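Local atomic coordinates of dihydroorotate dehydrogenase (Schistosoma mansoni, PDB entry 6UY4), a protein that probably catalyses the quinone-dependent oxidation of (S)-dihydroorotate to orotate in de novo pyrimidine biosynthesis, using bound FMN as cofactor. Residues H109-T114 with L350-T355. Sequence-based numbering, arbitrary orientation.
Sequences HIEVGT and LVQLYT. With FMN (flavin mononucleotide), chain G.
The amide nitrogen of Gln352 reaches across the interior to two acceptors on strand 109-115, the ring of His109 and the carboxylate of Glu111, and so illustrates how polar side chains buried inside a barrel can satisfy one another. Gln352 NE2 meets His109 NE2 at 3.3 Å, at the ring edge and in the ring plane, the amide plane being turned 51° from that of the imidazole. The second bond, from Gln352 NE2 to Glu111 OE1, spans 3.1 Å; here the amide nitrogen comes from above the carboxylate plane, and the two flat groups stand 75° apart. Two acceptors on one NH2 group should fix the rotation of the amide about its last torsion. Beyond CG the Gln352 chain is extended, which carries the amide toward strand 109-115, with strand 86-88 between the two in the barrel wall. The His109 ring sits in the crowded position between its backbone N and carbonyl carbon (chi1 63°), turning CE1 to within 4.2 Å of Leu350 CD1, and Phe82 meets the ring nearly at right angles. Three hydrogen bonds grip the buried carboxylate of Glu111: Gln352 and Tyr196 OH on OE1, Asn169 ND2 on OE2.

Toward their C-terminal ends the two segments part and take hold of FMN. Thr114, entered through a cis peptide, accepts the N-H of FMN N3 on OG1 at 2.7 Å, and its backbone N-H donates to O4. At the phosphate, Thr355 N and OG1 both donate to FMN O3P. One face of the Tyr354 ring lies against the dimethylbenzene ring, with C8 offset toward the tyrosine rim. The polar cluster inside the barrel and the flavin at the C-terminal strand ends are characteristic of the FMN-binding TIM barrel of class 2 dihydroorotate dehydrogenases.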
loop_
_atom_site.group_PDB
_atom_site.type_symbol
_atom_site.label_atom_id
_atom_site.label_comp_id
_atom_site.label_asym_id
_atom_site.label_seq_id
_atom_site.Cartn_x
_atom_site.Cartn_y
_atom_site.Cartn_z
ATOM N N HIS A 109 11.405 -1.434 2.205
ATOM C CA HIS A 109 10.547 -0.819 3.204
ATOM C C HIS A 109 9.205 -1.534 3.230
ATOM O O HIS A 109 8.723 -2.024 2.206
ATOM C CB HIS A 109 10.358 0.683 2.950
ATOM C CG HIS A 109 9.666 1.004 1.662
ATOM N ND1 HIS A 109 10.333 1.082 0.459
ATOM C CD2 HIS A 109 8.370 1.288 1.394
ATOM C CE1 HIS A 109 9.475 1.391 -0.498
ATOM N NE2 HIS A 109 8.277 1.520 0.043
ATOM N N ILE A 110 8.616 -1.599 4.422
ATOM C CA ILE A 110 7.308 -2.202 4.637
ATOM C C ILE A 110 6.369 -1.126 5.162
ATOM O O ILE A 110 6.741 -0.343 6.043
ATOM C CB ILE A 110 7.375 -3.388 5.623
ATOM C CG1 ILE A 110 8.502 -4.348 5.238
ATOM C CG2 ILE A 110 6.042 -4.119 5.675
ATOM C CD1 ILE A 110 8.331 -4.971 3.876
ATOM N N GLU A 111 5.157 -1.089 4.623
ATOM C CA GLU A 111 4.141 -0.125 5.030
ATOM C C GLU A 111 3.109 -0.871 5.875
ATOM O O GLU A 111 2.156 -1.451 5.354
ATOM C CB GLU A 111 3.510 0.549 3.814
ATOM C CG GLU A 111 2.498 1.632 4.148
ATOM C CD GLU A 111 2.182 2.515 2.955
ATOM O OE1 GLU A 111 3.133 2.964 2.280
ATOM O OE2 GLU A 111 0.985 2.757 2.688
ATOM N N VAL A 112 3.317 -0.859 7.191
ATOM C CA VAL A 112 2.371 -1.477 8.111
ATOM C C VAL A 112 1.059 -0.705 8.079
ATOM O O VAL A 112 1.044 0.533 8.069
ATOM C CB VAL A 112 2.959 -1.523 9.533
ATOM C CG1 VAL A 112 1.977 -2.161 10.503
ATOM C CG2 VAL A 112 4.282 -2.272 9.537
ATOM N N GLY A 113 -0.054 -1.435 8.058
ATOM C CA GLY A 113 -1.363 -0.818 7.980
ATOM C C GLY A 113 -2.288 -1.575 7.052
ATOM O O GLY A 113 -1.877 -2.569 6.443
ATOM N N THR A 114 -3.532 -1.121 6.917
ATOM C CA THR A 114 -4.023 0.090 7.569
ATOM C C THR A 114 -4.458 -0.171 9.010
ATOM O O THR A 114 -5.154 -1.148 9.289
ATOM C CB THR A 114 -5.208 0.691 6.780
ATOM O OG1 THR A 114 -4.737 1.219 5.533
ATOM C CG2 THR A 114 -5.889 1.796 7.567
ATOM N N LEU A 350 9.843 6.154 -5.206
ATOM C CA LEU A 350 9.777 4.819 -4.635
ATOM C C LEU A 350 8.670 4.045 -5.335
ATOM O O LEU A 350 7.798 4.624 -5.988
ATOM C CB LEU A 350 9.520 4.860 -3.123
ATOM C CG LEU A 350 10.610 5.490 -2.253
ATOM C CD1 LEU A 350 10.165 5.562 -0.800
ATOM C CD2 LEU A 350 11.910 4.713 -2.379
ATOM N N VAL A 351 8.714 2.720 -5.200
ATOM C CA VAL A 351 7.702 1.848 -5.784
ATOM C C VAL A 351 7.319 0.780 -4.769
ATOM O O VAL A 351 8.132 0.361 -3.941
ATOM C CB VAL A 351 8.179 1.200 -7.104
ATOM C CG1 VAL A 351 8.316 2.249 -8.199
ATOM C CG2 VAL A 351 9.488 0.459 -6.899
ATOM N N GLN A 352 6.060 0.346 -4.837
ATOM C CA GLN A 352 5.534 -0.676 -3.943
ATOM C C GLN A 352 4.714 -1.676 -4.746
ATOM O O GLN A 352 4.253 -1.388 -5.854
ATOM C CB GLN A 352 4.676 -0.071 -2.824
ATOM C CG GLN A 352 5.430 0.847 -1.877
ATOM C CD GLN A 352 4.516 1.538 -0.882
ATOM O OE1 GLN A 352 3.298 1.362 -0.913
ATOM N NE2 GLN A 352 5.101 2.335 0.004
ATOM N N LEU A 353 4.535 -2.863 -4.168
ATOM C CA LEU A 353 3.786 -3.929 -4.817
ATOM C C LEU A 353 3.053 -4.739 -3.756
ATOM O O LEU A 353 3.271 -4.575 -2.553
ATOM C CB LEU A 353 4.704 -4.823 -5.661
ATOM C CG LEU A 353 5.902 -5.493 -4.979
ATOM C CD1 LEU A 353 5.538 -6.861 -4.409
ATOM C CD2 LEU A 353 7.074 -5.608 -5.943
ATOM N N TYR A 354 2.178 -5.628 -4.222
ATOM C CA TYR A 354 1.389 -6.469 -3.333
ATOM C C TYR A 354 0.953 -7.731 -4.064
ATOM O O TYR A 354 1.299 -8.844 -3.657
ATOM C CB TYR A 354 0.168 -5.700 -2.814
ATOM C CG TYR A 354 -0.583 -6.358 -1.672
ATOM C CD1 TYR A 354 -0.701 -5.722 -0.446
ATOM C CD2 TYR A 354 -1.188 -7.602 -1.822
ATOM C CE1 TYR A 354 -1.388 -6.305 0.595
ATOM C CE2 TYR A 354 -1.872 -8.195 -0.781
ATOM C CZ TYR A 354 -1.969 -7.541 0.426
ATOM O OH TYR A 354 -2.654 -8.124 1.467
ATOM N N THR A 355 0.187 -7.562 -5.144
ATOM C CA THR A 355 -0.392 -8.711 -5.832
ATOM C C THR A 355 0.682 -9.583 -6.467
ATOM O O THR A 355 0.600 -10.816 -6.412
ATOM C CB THR A 355 -1.394 -8.239 -6.883
ATOM O OG1 THR A 355 -2.421 -7.462 -6.254
ATOM C CG2 THR A 355 -2.028 -9.426 -7.585
HETATM N N1 FMN G . -3.993 -0.254 0.764
HETATM C C2 FMN G . -4.024 0.541 1.892
HETATM O O2 FMN G . -3.672 1.718 1.825
HETATM N N3 FMN G . -4.448 0.021 3.098
HETATM C C4 FMN G . -4.845 -1.298 3.181
HETATM O O4 FMN G . -5.223 -1.762 4.256
HETATM C C4A FMN G . -4.815 -2.103 2.048
HETATM N N5 FMN G . -5.212 -3.421 2.126
HETATM C C5A FMN G . -5.178 -4.220 1.001
HETATM C C6 FMN G . -5.577 -5.549 1.088
HETATM C C7 FMN G . -5.550 -6.360 -0.040
HETATM C C7M FMN G . -5.983 -7.793 0.058
HETATM C C8 FMN G . -5.122 -5.840 -1.258
HETATM C C8M FMN G . -5.091 -6.712 -2.478
HETATM C C9 FMN G . -4.724 -4.509 -1.343
HETATM C C9A FMN G . -4.750 -3.695 -0.215
HETATM N N10 FMN G . -4.352 -2.371 -0.290
HETATM C C10 FMN G . -4.387 -1.575 0.838
HETATM C "C1'" FMN G . -3.890 -1.778 -1.587
HETATM C "C2'" FMN G . -2.395 -1.999 -1.775
HETATM O "O2'" FMN G . -1.692 -1.498 -0.660
HETATM C "C3'" FMN G . -1.894 -1.293 -3.028
HETATM O "O3'" FMN G . -2.297 0.058 -3.000
HETATM C "C4'" FMN G . -2.408 -1.946 -4.307
HETATM O "O4'" FMN G . -2.748 -3.297 -4.078
HETATM C "C5'" FMN G . -1.316 -1.873 -5.360
HETATM O "O5'" FMN G . -1.633 -2.682 -6.465
HETATM P P FMN G . -0.699 -3.951 -6.782
HETATM O O1P FMN G . -1.204 -4.600 -8.047
HETATM O O2P FMN G . 0.740 -3.520 -6.939
HETATM O O3P FMN G . -0.819 -4.931 -5.643
#